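Local coordinates for epimerase domain-containing protein (Bacillus cereus HuA2-4, PDB 6ZLK) that interconverts UDP-glucuronic acid and UDP-galacturonic acid by inverting the sugar at C4, probably using its bound NAD as redox cofactor, at residues Gly13-Leu21 and Asn46-Phe56; Tyr79-Val87 and Tyr98-Leu109. All blocks are in the same frame, centred on the assembly; numbering follows the deposited sequence.

Interaction 1 (Gly13-Leu21 and Asn46-Phe56); sequences GSHLCQALL and NIQSLELNSRF
L21 and L50 share a side-chain shape, each with CG anti to its own carbonyl carbon (chi1 -71° and -70°), and this brings their methyls together between the two segments. L21 CD1 reaches L50 CD2 at 3.7 Å and also packs against CB of F56. L50 is the knob of this interface: it sits in the hole formed by S14, C17, Q18 and L21, its CD1 lying 3.8 Å from C17 CB. A branched leucine suits that place because one methyl can turn to C17 while the other meets L21 and the backbone N of Q18. C17 is slim enough to fit beside L50, and its SG approaches CE1 of F56 obliquely at 4.0 Å. In this Rossmann-type fold, helix 11-21 follows the first strand of the mixed, largely parallel sheet, and helix 44-51 runs nearly parallel to it; the axes of the two short segments pass 10.6 Å apart at their closest and are inclined by 15°. V5 and V28 of the neighbouring strands also touch C17. At L21, R55, bent at chi3, presents the end of its guanidinium to the carbonyl. NH2 and NH1 both donate to L21 O, at 2.9 and 3.0 Å, with the oxygen in the guanidinium plane; NH1 serves the Y26 carbonyl as well. Arginine suits the place because its flat, multi-donor end can serve the carbonyls of L21 and Y26 together. N53 shapes the turn that delivers it: its OD1 takes the backbone N-H of R55 on a lone pair at 2.8 Å, an Asx turn, and lies above one guanidinium face, toward its rim.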
loop_
_atom_site.group_PDB
_atom_site.type_symbol
_atom_site.label_atom_id
_atom_site.label_comp_id
_atom_site.label_asym_id
_atom_site.label_seq_id
_atom_site.Cartn_x
_atom_site.Cartn_y
_atom_site.Cartn_z
ATOM N N GLY A 13 -12.476 -12.997 14.405
ATOM C CA GLY A 13 -12.053 -12.537 15.732
ATOM C C GLY A 13 -12.866 -13.201 16.815
ATOM O O GLY A 13 -12.264 -13.667 17.823
ATOM N N SER A 14 -14.178 -13.343 16.626
ATOM C CA SER A 14 -15.036 -13.911 17.679
ATOM C C SER A 14 -14.668 -15.386 17.888
ATOM O O SER A 14 -14.516 -15.841 19.033
ATOM C CB SER A 14 -16.492 -13.724 17.351
ATOM O OG SER A 14 -16.863 -14.474 16.235
ATOM N N HIS A 15 -14.377 -16.093 16.795
ATOM C CA HIS A 15 -13.990 -17.536 16.855
ATOM C C HIS A 15 -12.601 -17.646 17.471
ATOM O O HIS A 15 -12.368 -18.583 18.257
ATOM C CB HIS A 15 -13.971 -18.177 15.472
ATOM C CG HIS A 15 -15.319 -18.567 14.922
ATOM N ND1 HIS A 15 -15.981 -19.699 15.356
ATOM C CD2 HIS A 15 -16.080 -17.995 13.971
ATOM C CE1 HIS A 15 -17.084 -19.833 14.634
ATOM N NE2 HIS A 15 -17.179 -18.803 13.779
ATOM N N LEU A 16 -11.711 -16.729 17.139
ATOM C CA LEU A 16 -10.346 -16.758 17.688
ATOM C C LEU A 16 -10.354 -16.524 19.195
ATOM O O LEU A 16 -9.690 -17.300 19.949
ATOM C CB LEU A 16 -9.472 -15.752 16.971
ATOM C CG LEU A 16 -8.030 -15.698 17.464
ATOM C CD1 LEU A 16 -7.293 -17.011 17.303
ATOM C CD2 LEU A 16 -7.278 -14.562 16.749
ATOM N N CYS A 17 -11.117 -15.551 19.660
ATOM C CA CYS A 17 -11.204 -15.284 21.105
ATOM C C CYS A 17 -11.735 -16.539 21.835
ATOM O O CYS A 17 -11.218 -16.917 22.868
ATOM C CB CYS A 17 -12.107 -14.090 21.378
ATOM S SG CYS A 17 -11.375 -12.532 20.841
ATOM N N GLN A 18 -12.774 -17.156 21.308
ATOM C CA GLN A 18 -13.399 -18.356 21.892
ATOM C C GLN A 18 -12.341 -19.460 21.986
ATOM O O GLN A 18 -12.204 -20.113 23.037
ATOM C CB GLN A 18 -14.586 -18.756 21.025
ATOM C CG GLN A 18 -15.480 -19.799 21.635
ATOM C CD GLN A 18 -16.889 -19.564 21.138
ATOM O OE1 GLN A 18 -17.096 -19.140 20.005
ATOM N NE2 GLN A 18 -17.860 -19.786 22.008
ATOM N N ALA A 19 -11.569 -19.660 20.926
ATOM C CA ALA A 19 -10.540 -20.716 20.907
ATOM C C ALA A 19 -9.431 -20.411 21.920
ATOM O O ALA A 19 -9.009 -21.342 22.665
ATOM C CB ALA A 19 -9.966 -20.885 19.526
ATOM N N LEU A 20 -8.910 -19.194 21.945
ATOM C CA LEU A 20 -7.845 -18.851 22.906
ATOM C C LEU A 20 -8.309 -19.081 24.343
ATOM O O LEU A 20 -7.504 -19.574 25.157
ATOM C CB LEU A 20 -7.367 -17.418 22.704
ATOM C CG LEU A 20 -6.731 -17.163 21.359
ATOM C CD1 LEU A 20 -6.588 -15.671 21.100
ATOM C CD2 LEU A 20 -5.407 -17.865 21.192
ATOM N N LEU A 21 -9.536 -18.713 24.651
ATOM C CA LEU A 21 -10.025 -18.752 26.046
ATOM C C LEU A 21 -10.207 -20.194 26.500
ATOM O O LEU A 21 -10.197 -20.371 27.722
ATOM C CB LEU A 21 -11.315 -17.979 26.215
ATOM C CG LEU A 21 -11.176 -16.474 26.114
ATOM C CD1 LEU A 21 -12.534 -15.805 25.948
ATOM C CD2 LEU A 21 -10.442 -15.922 27.312
ATOM N N ASN A 46 -22.119 -12.606 20.710
ATOM C CA ASN A 46 -20.847 -13.355 20.872
ATOM C C ASN A 46 -20.008 -12.611 21.911
ATOM O O ASN A 46 -19.432 -13.280 22.802
ATOM C CB ASN A 46 -20.059 -13.482 19.575
ATOM C CG ASN A 46 -20.779 -14.187 18.446
ATOM O OD1 ASN A 46 -20.689 -13.779 17.265
ATOM N ND2 ASN A 46 -21.499 -15.235 18.808
ATOM N N ILE A 47 -19.973 -11.271 21.838
ATOM C CA ILE A 47 -19.158 -10.490 22.799
ATOM C C ILE A 47 -19.714 -10.660 24.227
ATOM O O ILE A 47 -18.935 -10.962 25.155
ATOM C CB ILE A 47 -19.005 -9.022 22.388
ATOM C CG1 ILE A 47 -18.172 -8.886 21.112
ATOM C CG2 ILE A 47 -18.442 -8.236 23.547
ATOM C CD1 ILE A 47 -16.730 -9.335 21.206
ATOM N N GLN A 48 -21.040 -10.606 24.390
ATOM C CA GLN A 48 -21.654 -10.760 25.724
ATOM C C GLN A 48 -21.275 -12.134 26.291
ATOM O O GLN A 48 -20.993 -12.221 27.493
ATOM C CB GLN A 48 -23.154 -10.517 25.609
ATOM C CG GLN A 48 -23.440 -9.052 25.376
ATOM C CD GLN A 48 -24.875 -8.735 25.019
ATOM O OE1 GLN A 48 -25.677 -9.612 24.688
ATOM N NE2 GLN A 48 -25.194 -7.454 25.066
ATOM N N SER A 49 -21.285 -13.170 25.454
ATOM C CA SER A 49 -20.953 -14.547 25.888
ATOM C C SER A 49 -19.467 -14.641 26.292
ATOM O O SER A 49 -19.162 -15.187 27.336
ATOM C CB SER A 49 -21.290 -15.551 24.823
ATOM O OG SER A 49 -21.053 -16.836 25.363
ATOM N N LEU A 50 -18.576 -14.062 25.517
ATOM C CA LEU A 50 -17.142 -14.024 25.891
ATOM C C LEU A 50 -16.947 -13.258 27.198
ATOM O O LEU A 50 -16.121 -13.692 27.976
ATOM C CB LEU A 50 -16.385 -13.373 24.747
ATOM C CG LEU A 50 -16.290 -14.198 23.476
ATOM C CD1 LEU A 50 -15.715 -13.348 22.350
ATOM C CD2 LEU A 50 -15.408 -15.409 23.658
ATOM N N GLU A 51 -17.713 -12.193 27.428
ATOM C CA GLU A 51 -17.530 -11.351 28.627
ATOM C C GLU A 51 -17.916 -12.123 29.898
ATOM O O GLU A 51 -17.481 -11.686 30.969
ATOM C CB GLU A 51 -18.318 -10.057 28.524
ATOM C CG GLU A 51 -17.680 -9.074 27.567
ATOM C CD GLU A 51 -18.454 -7.775 27.496
ATOM O OE1 GLU A 51 -19.692 -7.812 27.186
ATOM O OE2 GLU A 51 -17.834 -6.714 27.769
ATOM N N LEU A 52 -18.646 -13.238 29.796
ATOM C CA LEU A 52 -18.897 -14.093 30.976
ATOM C C LEU A 52 -17.606 -14.722 31.496
ATOM O O LEU A 52 -17.593 -15.190 32.638
ATOM C CB LEU A 52 -19.910 -15.170 30.604
ATOM C CG LEU A 52 -21.316 -14.638 30.347
ATOM C CD1 LEU A 52 -22.219 -15.779 29.879
ATOM C CD2 LEU A 52 -21.880 -13.930 31.571
ATOM N N ASN A 53 -16.579 -14.835 30.651
ATOM C CA ASN A 53 -15.324 -15.503 30.989
ATOM C C ASN A 53 -14.439 -14.514 31.759
ATOM O O ASN A 53 -14.239 -13.400 31.265
ATOM C CB ASN A 53 -14.618 -16.047 29.756
ATOM C CG ASN A 53 -13.479 -16.984 30.089
ATOM O OD1 ASN A 53 -12.564 -16.594 30.805
ATOM N ND2 ASN A 53 -13.483 -18.158 29.482
ATOM N N SER A 54 -13.967 -14.901 32.962
ATOM C CA SER A 54 -13.187 -13.977 33.808
ATOM C C SER A 54 -11.871 -13.592 33.116
ATOM O O SER A 54 -11.255 -12.616 33.542
ATOM C CB SER A 54 -12.948 -14.590 35.178
ATOM O OG SER A 54 -12.181 -15.744 35.042
ATOM N N ARG A 55 -11.475 -14.281 32.061
ATOM C CA ARG A 55 -10.170 -14.028 31.400
ATOM C C ARG A 55 -10.361 -13.250 30.104
ATOM O O ARG A 55 -9.350 -13.026 29.399
ATOM C CB ARG A 55 -9.411 -15.317 31.167
ATOM C CG ARG A 55 -8.970 -15.951 32.474
ATOM C CD ARG A 55 -8.357 -17.304 32.253
ATOM N NE ARG A 55 -9.346 -18.306 31.893
ATOM C CZ ARG A 55 -9.522 -18.881 30.701
ATOM N NH1 ARG A 55 -8.762 -18.615 29.656
ATOM N NH2 ARG A 55 -10.486 -19.773 30.536
ATOM N N PHE A 56 -11.548 -12.714 29.877
ATOM C CA PHE A 56 -11.869 -11.900 28.681
ATOM C C PHE A 56 -12.292 -10.499 29.104
ATOM O O PHE A 56 -13.107 -10.341 30.076
ATOM C CB PHE A 56 -12.955 -12.577 27.838
ATOM C CG PHE A 56 -13.240 -11.820 26.573
ATOM C CD1 PHE A 56 -12.345 -11.886 25.524
ATOM C CD2 PHE A 56 -14.318 -10.975 26.443
ATOM C CE1 PHE A 56 -12.553 -11.163 24.359
ATOM C CE2 PHE A 56 -14.572 -10.321 25.234
ATOM C CZ PHE A 56 -13.663 -10.402 24.202
#

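Interaction 2 (Tyr79-Val87 and Tyr98-Leu109). With NAD (nicotinamide-adenine-dinucleotide), chain E.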
loop_
_atom_site.group_PDB
_atom_site.type_symbol
_atom_site.label_atom_id
_atom_site.label_comp_id
_atom_site.label_asym_id
_atom_site.label_seq_id
_atom_site.Cartn_x
_atom_site.Cartn_y
_atom_site.Cartn_z
ATOM N N TYR A 79 -2.912 -10.208 18.086
ATOM C CA TYR A 79 -3.562 -10.699 16.865
ATOM C C TYR A 79 -4.298 -9.535 16.235
ATOM O O TYR A 79 -5.292 -9.038 16.798
ATOM C CB TYR A 79 -4.536 -11.819 17.151
ATOM C CG TYR A 79 -3.926 -13.170 17.324
ATOM C CD1 TYR A 79 -3.495 -13.921 16.235
ATOM C CD2 TYR A 79 -3.897 -13.777 18.563
ATOM C CE1 TYR A 79 -3.005 -15.199 16.424
ATOM C CE2 TYR A 79 -3.431 -15.050 18.765
ATOM C CZ TYR A 79 -2.986 -15.785 17.677
ATOM O OH TYR A 79 -2.574 -17.072 17.885
ATOM N N HIS A 80 -3.811 -9.081 15.093
ATOM C CA HIS A 80 -4.369 -7.876 14.460
ATOM C C HIS A 80 -5.304 -8.287 13.324
ATOM O O HIS A 80 -4.881 -8.550 12.189
ATOM C CB HIS A 80 -3.249 -6.917 14.064
ATOM C CG HIS A 80 -3.808 -5.780 13.329
ATOM N ND1 HIS A 80 -4.994 -5.170 13.710
ATOM C CD2 HIS A 80 -3.294 -5.061 12.301
ATOM C CE1 HIS A 80 -5.221 -4.168 12.869
ATOM N NE2 HIS A 80 -4.154 -4.050 11.995
ATOM N N LEU A 81 -6.594 -8.405 13.617
ATOM C CA LEU A 81 -7.609 -8.778 12.628
ATOM C C LEU A 81 -8.483 -7.587 12.223
ATOM O O LEU A 81 -9.234 -7.711 11.230
ATOM C CB LEU A 81 -8.503 -9.897 13.144
ATOM C CG LEU A 81 -7.883 -11.296 13.084
ATOM C CD1 LEU A 81 -6.825 -11.530 14.124
ATOM C CD2 LEU A 81 -8.954 -12.372 13.214
ATOM N N ALA A 82 -8.458 -6.490 12.968
ATOM C CA ALA A 82 -9.347 -5.345 12.640
ATOM C C ALA A 82 -9.053 -4.861 11.230
ATOM O O ALA A 82 -7.851 -4.729 10.882
ATOM C CB ALA A 82 -9.186 -4.218 13.596
ATOM N N ALA A 83 -10.080 -4.665 10.434
ATOM C CA ALA A 83 -9.966 -4.206 9.063
ATOM C C ALA A 83 -11.359 -3.975 8.524
ATOM O O ALA A 83 -12.348 -4.426 9.181
ATOM C CB ALA A 83 -9.276 -5.242 8.250
ATOM N N ILE A 84 -11.402 -3.342 7.375
ATOM C CA ILE A 84 -12.614 -3.316 6.529
ATOM C C ILE A 84 -12.328 -4.327 5.446
ATOM O O ILE A 84 -11.400 -4.129 4.655
ATOM C CB ILE A 84 -12.905 -1.914 5.956
ATOM C CG1 ILE A 84 -13.137 -0.926 7.091
ATOM C CG2 ILE A 84 -14.129 -2.029 5.045
ATOM C CD1 ILE A 84 -14.374 -1.143 7.920
ATOM N N PRO A 85 -13.091 -5.439 5.386
ATOM C CA PRO A 85 -12.883 -6.458 4.373
ATOM C C PRO A 85 -13.862 -6.203 3.221
ATOM O O PRO A 85 -14.723 -5.363 3.298
ATOM C CB PRO A 85 -13.188 -7.728 5.181
ATOM C CG PRO A 85 -14.417 -7.333 5.981
ATOM C CD PRO A 85 -14.140 -5.870 6.341
ATOM N N GLY A 86 -13.719 -6.949 2.168
ATOM C CA GLY A 86 -14.770 -6.933 1.132
ATOM C C GLY A 86 -14.157 -6.405 -0.141
ATOM O O GLY A 86 -13.929 -5.154 -0.260
ATOM N N VAL A 87 -13.836 -7.335 -1.029
ATOM C CA VAL A 87 -13.186 -7.025 -2.315
ATOM C C VAL A 87 -14.130 -6.090 -3.089
ATOM O O VAL A 87 -13.678 -5.182 -3.745
ATOM C CB VAL A 87 -12.867 -8.340 -3.048
ATOM C CG1 VAL A 87 -12.521 -8.131 -4.509
ATOM C CG2 VAL A 87 -11.784 -9.132 -2.319
ATOM N N TYR A 98 -11.306 1.965 4.011
ATOM C CA TYR A 98 -10.304 0.886 3.845
ATOM C C TYR A 98 -8.916 1.448 4.117
ATOM O O TYR A 98 -8.091 0.808 4.784
ATOM C CB TYR A 98 -10.281 0.299 2.443
ATOM C CG TYR A 98 -11.491 -0.547 2.089
ATOM C CD1 TYR A 98 -12.711 0.036 1.821
ATOM C CD2 TYR A 98 -11.417 -1.921 2.135
ATOM C CE1 TYR A 98 -13.797 -0.750 1.437
ATOM C CE2 TYR A 98 -12.487 -2.710 1.759
ATOM C CZ TYR A 98 -13.681 -2.122 1.452
ATOM O OH TYR A 98 -14.733 -2.927 1.120
ATOM N N VAL A 99 -8.672 2.666 3.640
ATOM C CA VAL A 99 -7.340 3.262 3.929
ATOM C C VAL A 99 -7.186 3.547 5.432
ATOM O O VAL A 99 -6.193 3.250 6.035
ATOM C CB VAL A 99 -7.159 4.525 3.088
ATOM C CG1 VAL A 99 -5.912 5.245 3.514
ATOM C CG2 VAL A 99 -7.112 4.206 1.624
ATOM N N THR A 100 -8.174 4.174 6.051
ATOM C CA THR A 100 -8.087 4.554 7.455
ATOM C C THR A 100 -7.983 3.299 8.336
ATOM O O THR A 100 -7.113 3.200 9.161
ATOM C CB THR A 100 -9.331 5.361 7.805
ATOM O OG1 THR A 100 -9.212 6.578 7.026
ATOM C CG2 THR A 100 -9.394 5.625 9.297
ATOM N N ASN A 101 -8.839 2.336 8.096
ATOM C CA ASN A 101 -8.891 1.183 9.030
ATOM C C ASN A 101 -7.895 0.094 8.663
ATOM O O ASN A 101 -7.586 -0.714 9.556
ATOM C CB ASN A 101 -10.308 0.645 9.113
ATOM C CG ASN A 101 -11.200 1.698 9.710
ATOM O OD1 ASN A 101 -10.958 2.075 10.857
ATOM N ND2 ASN A 101 -12.126 2.235 8.927
ATOM N N ASN A 102 -7.399 0.005 7.429
ATOM C CA ASN A 102 -6.490 -1.084 7.046
ATOM C C ASN A 102 -5.042 -0.578 7.060
ATOM O O ASN A 102 -4.141 -1.445 7.239
ATOM C CB ASN A 102 -6.821 -1.718 5.701
ATOM C CG ASN A 102 -8.192 -2.378 5.684
ATOM O OD1 ASN A 102 -8.849 -2.433 6.740
ATOM N ND2 ASN A 102 -8.665 -2.772 4.521
ATOM N N ILE A 103 -4.804 0.725 6.841
ATOM C CA ILE A 103 -3.420 1.267 6.792
ATOM C C ILE A 103 -3.125 2.086 8.051
ATOM O O ILE A 103 -2.186 1.739 8.778
ATOM C CB ILE A 103 -3.181 2.067 5.508
ATOM C CG1 ILE A 103 -3.562 1.268 4.268
ATOM C CG2 ILE A 103 -1.726 2.506 5.438
ATOM C CD1 ILE A 103 -3.315 1.944 2.957
ATOM N N MET A 104 -3.930 3.108 8.331
ATOM C CA MET A 104 -3.629 3.999 9.478
ATOM C C MET A 104 -3.713 3.205 10.788
ATOM O O MET A 104 -2.841 3.358 11.655
ATOM C CB MET A 104 -4.560 5.216 9.561
ATOM C CG MET A 104 -4.295 6.255 8.536
ATOM S SD MET A 104 -2.670 7.003 8.751
ATOM C CE MET A 104 -2.462 7.259 10.498
ATOM N N VAL A 105 -4.686 2.324 10.955
ATOM C CA VAL A 105 -4.801 1.512 12.189
ATOM C C VAL A 105 -3.548 0.650 12.367
ATOM O O VAL A 105 -3.029 0.528 13.464
ATOM C CB VAL A 105 -6.091 0.672 12.126
ATOM C CG1 VAL A 105 -6.048 -0.511 13.058
ATOM C CG2 VAL A 105 -7.269 1.551 12.490
ATOM N N THR A 106 -3.085 0.040 11.302
ATOM C CA THR A 106 -1.928 -0.859 11.387
ATOM C C THR A 106 -0.695 -0.035 11.774
ATOM O O THR A 106 0.057 -0.459 12.668
ATOM C CB THR A 106 -1.720 -1.617 10.077
ATOM O OG1 THR A 106 -2.862 -2.447 9.810
ATOM C CG2 THR A 106 -0.511 -2.514 10.108
ATOM N N GLN A 107 -0.535 1.114 11.157
ATOM C CA GLN A 107 0.621 1.975 11.508
ATOM C C GLN A 107 0.535 2.350 12.992
ATOM O O GLN A 107 1.579 2.337 13.675
ATOM C CB GLN A 107 0.702 3.201 10.616
ATOM C CG GLN A 107 1.974 4.004 10.857
ATOM C CD GLN A 107 1.739 5.276 11.616
ATOM O OE1 GLN A 107 0.653 5.522 12.118
ATOM N NE2 GLN A 107 2.801 6.067 11.734
ATOM N N GLN A 108 -0.617 2.773 13.473
ATOM C CA GLN A 108 -0.708 3.214 14.879
ATOM C C GLN A 108 -0.387 2.052 15.838
ATOM O O GLN A 108 0.280 2.275 16.875
ATOM C CB GLN A 108 -2.095 3.777 15.176
ATOM C CG GLN A 108 -2.367 5.109 14.488
ATOM C CD GLN A 108 -3.311 5.964 15.322
ATOM O OE1 GLN A 108 -3.962 5.510 16.259
ATOM N NE2 GLN A 108 -3.436 7.224 14.952
ATOM N N LEU A 109 -0.904 0.873 15.569
ATOM C CA LEU A 109 -0.584 -0.313 16.402
ATOM C C LEU A 109 0.918 -0.567 16.385
ATOM O O LEU A 109 1.485 -0.747 17.454
ATOM C CB LEU A 109 -1.339 -1.536 15.925
ATOM C CG LEU A 109 -2.820 -1.529 16.238
ATOM C CD1 LEU A 109 -3.452 -2.666 15.506
ATOM C CD2 LEU A 109 -3.077 -1.679 17.746
HETATM P PA NAD E . -15.172 -8.665 10.149
HETATM O O1A NAD E . -15.612 -7.441 9.443
HETATM O O2A NAD E . -16.185 -9.685 10.576
HETATM O O5B NAD E . -14.224 -8.374 11.370
HETATM C C5B NAD E . -13.324 -7.248 11.445
HETATM C C4B NAD E . -13.662 -6.421 12.662
HETATM O O4B NAD E . -12.745 -5.305 12.711
HETATM C C3B NAD E . -15.065 -5.840 12.672
HETATM O O3B NAD E . -15.914 -6.429 13.649
HETATM C C2B NAD E . -14.827 -4.332 12.808
HETATM O O2B NAD E . -15.750 -3.642 13.631
HETATM C C1B NAD E . -13.420 -4.278 13.410
HETATM N N9A NAD E . -12.693 -3.052 13.129
HETATM C C8A NAD E . -12.438 -2.489 11.906
HETATM N N7A NAD E . -11.759 -1.375 11.975
HETATM C C5A NAD E . -11.633 -1.157 13.345
HETATM C C6A NAD E . -11.056 -0.126 14.101
HETATM N N6A NAD E . -10.524 0.999 13.573
HETATM N N1A NAD E . -11.053 -0.254 15.450
HETATM C C2A NAD E . -11.614 -1.354 15.999
HETATM N N3A NAD E . -12.244 -2.369 15.389
HETATM C C4A NAD E . -12.194 -2.218 14.068
HETATM O O3 NAD E . -14.171 -9.357 9.100
HETATM P PN NAD E . -13.541 -10.867 9.115
HETATM O O1N NAD E . -14.147 -11.583 8.000
HETATM O O2N NAD E . -13.590 -11.363 10.476
HETATM O O5D NAD E . -12.039 -10.536 8.766
HETATM C C5D NAD E . -11.123 -10.476 9.795
HETATM C C4D NAD E . -9.770 -10.250 9.183
HETATM O O4D NAD E . -9.427 -11.350 8.321
HETATM C C3D NAD E . -9.645 -8.973 8.338
HETATM O O3D NAD E . -8.357 -8.373 8.560
HETATM C C2D NAD E . -9.688 -9.480 6.898
HETATM O O2D NAD E . -9.082 -8.555 5.990
HETATM C C1D NAD E . -9.015 -10.835 7.098
HETATM N N1N NAD E . -9.421 -11.844 6.134
HETATM C C2N NAD E . -10.681 -12.365 6.153
HETATM C C3N NAD E . -11.031 -13.299 5.242
HETATM C C7N NAD E . -12.417 -13.840 5.177
HETATM O O7N NAD E . -12.616 -14.691 4.328
HETATM N N7N NAD E . -13.327 -13.427 6.071
HETATM C C4N NAD E . -10.061 -13.806 4.358
HETATM C C5N NAD E . -8.833 -13.160 4.255
HETATM C C6N NAD E . -8.516 -12.221 5.186
HETATM O O HOH W 1 -5.999 -2.829 9.967
#
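The NAD pocket is bordered here by the loop that leaves strand 77-80 and by the helix that follows, and the pair N102 and I84 ties the two together. The side-chain amide of N102 pairs with the I84 backbone: OD1 accepts from I84 N at 2.8 Å, in its carbonyl plane on a lone pair, while ND2 donates to I84 O at 3.1 Å, nearly straight at 168°. Asparagine suits the place because a single flat group offers both an acceptor and a donor, and the two bonds together fix its rotation; ND2 is also bonded to T152. Beside it, I84 CG2 stands over the centre of the Y98 ring, a CH-pi contact of 3.7 Å to the centroid. The Y98 hydroxyl then donates to G86 O at 2.7 Å. The backbone angles of G86 would press any CB against the carbonyl oxygen before it, so only glycine sits there easily, and it lines the UDP-sugar site together with P85. The contact belongs to the beta-alpha-beta unit made of strand 77-80, helix 96-113 and strand 120-126. At its other end H80 has CG anti to the backbone N (chi1 175°), which swings the imidazole toward the helix. There NE2 shares a hydrogen bond with T106 OG1 at 3.0 Å, in the ring plane, and L109 CD1 makes a CH-pi contact over one face, offset toward the rim; ND1 pairs with T6. A water donates to both A82 O and N101 O, bridging loop and helix. N101 OD1, with its ND2 held by P97 O, accepts from the adenine N6A of NAD at 3.0 Å, and L81 O accepts from the hydroxyl O3D of the nicotinamide ribose.

Overall arrangement
Interactions 1 and 2 come in series along the chain, and their centres lie 21 Å apart within the same NAD-binding fold. Interaction 1 packs helices 11-21 and 44-51 beside the central sheet; interaction 2 joins strand 77-80 and its loop to helix 96-113. Strand 2-6 lies between strands 27-31 and 77-80, and helix 11-21 connects the contacts directly: L16 and L20 pack on Y79, while L16 and G13 meet L81. The cofactor is about 7 Å from the S14 side chain but directly touches the second contact, which also reaches the UDP-sugar. Residues V99 and I103 of helix 96-113 pack on their counterparts in the second subunit, so the helix of interaction 2 also takes part in the dimer interface.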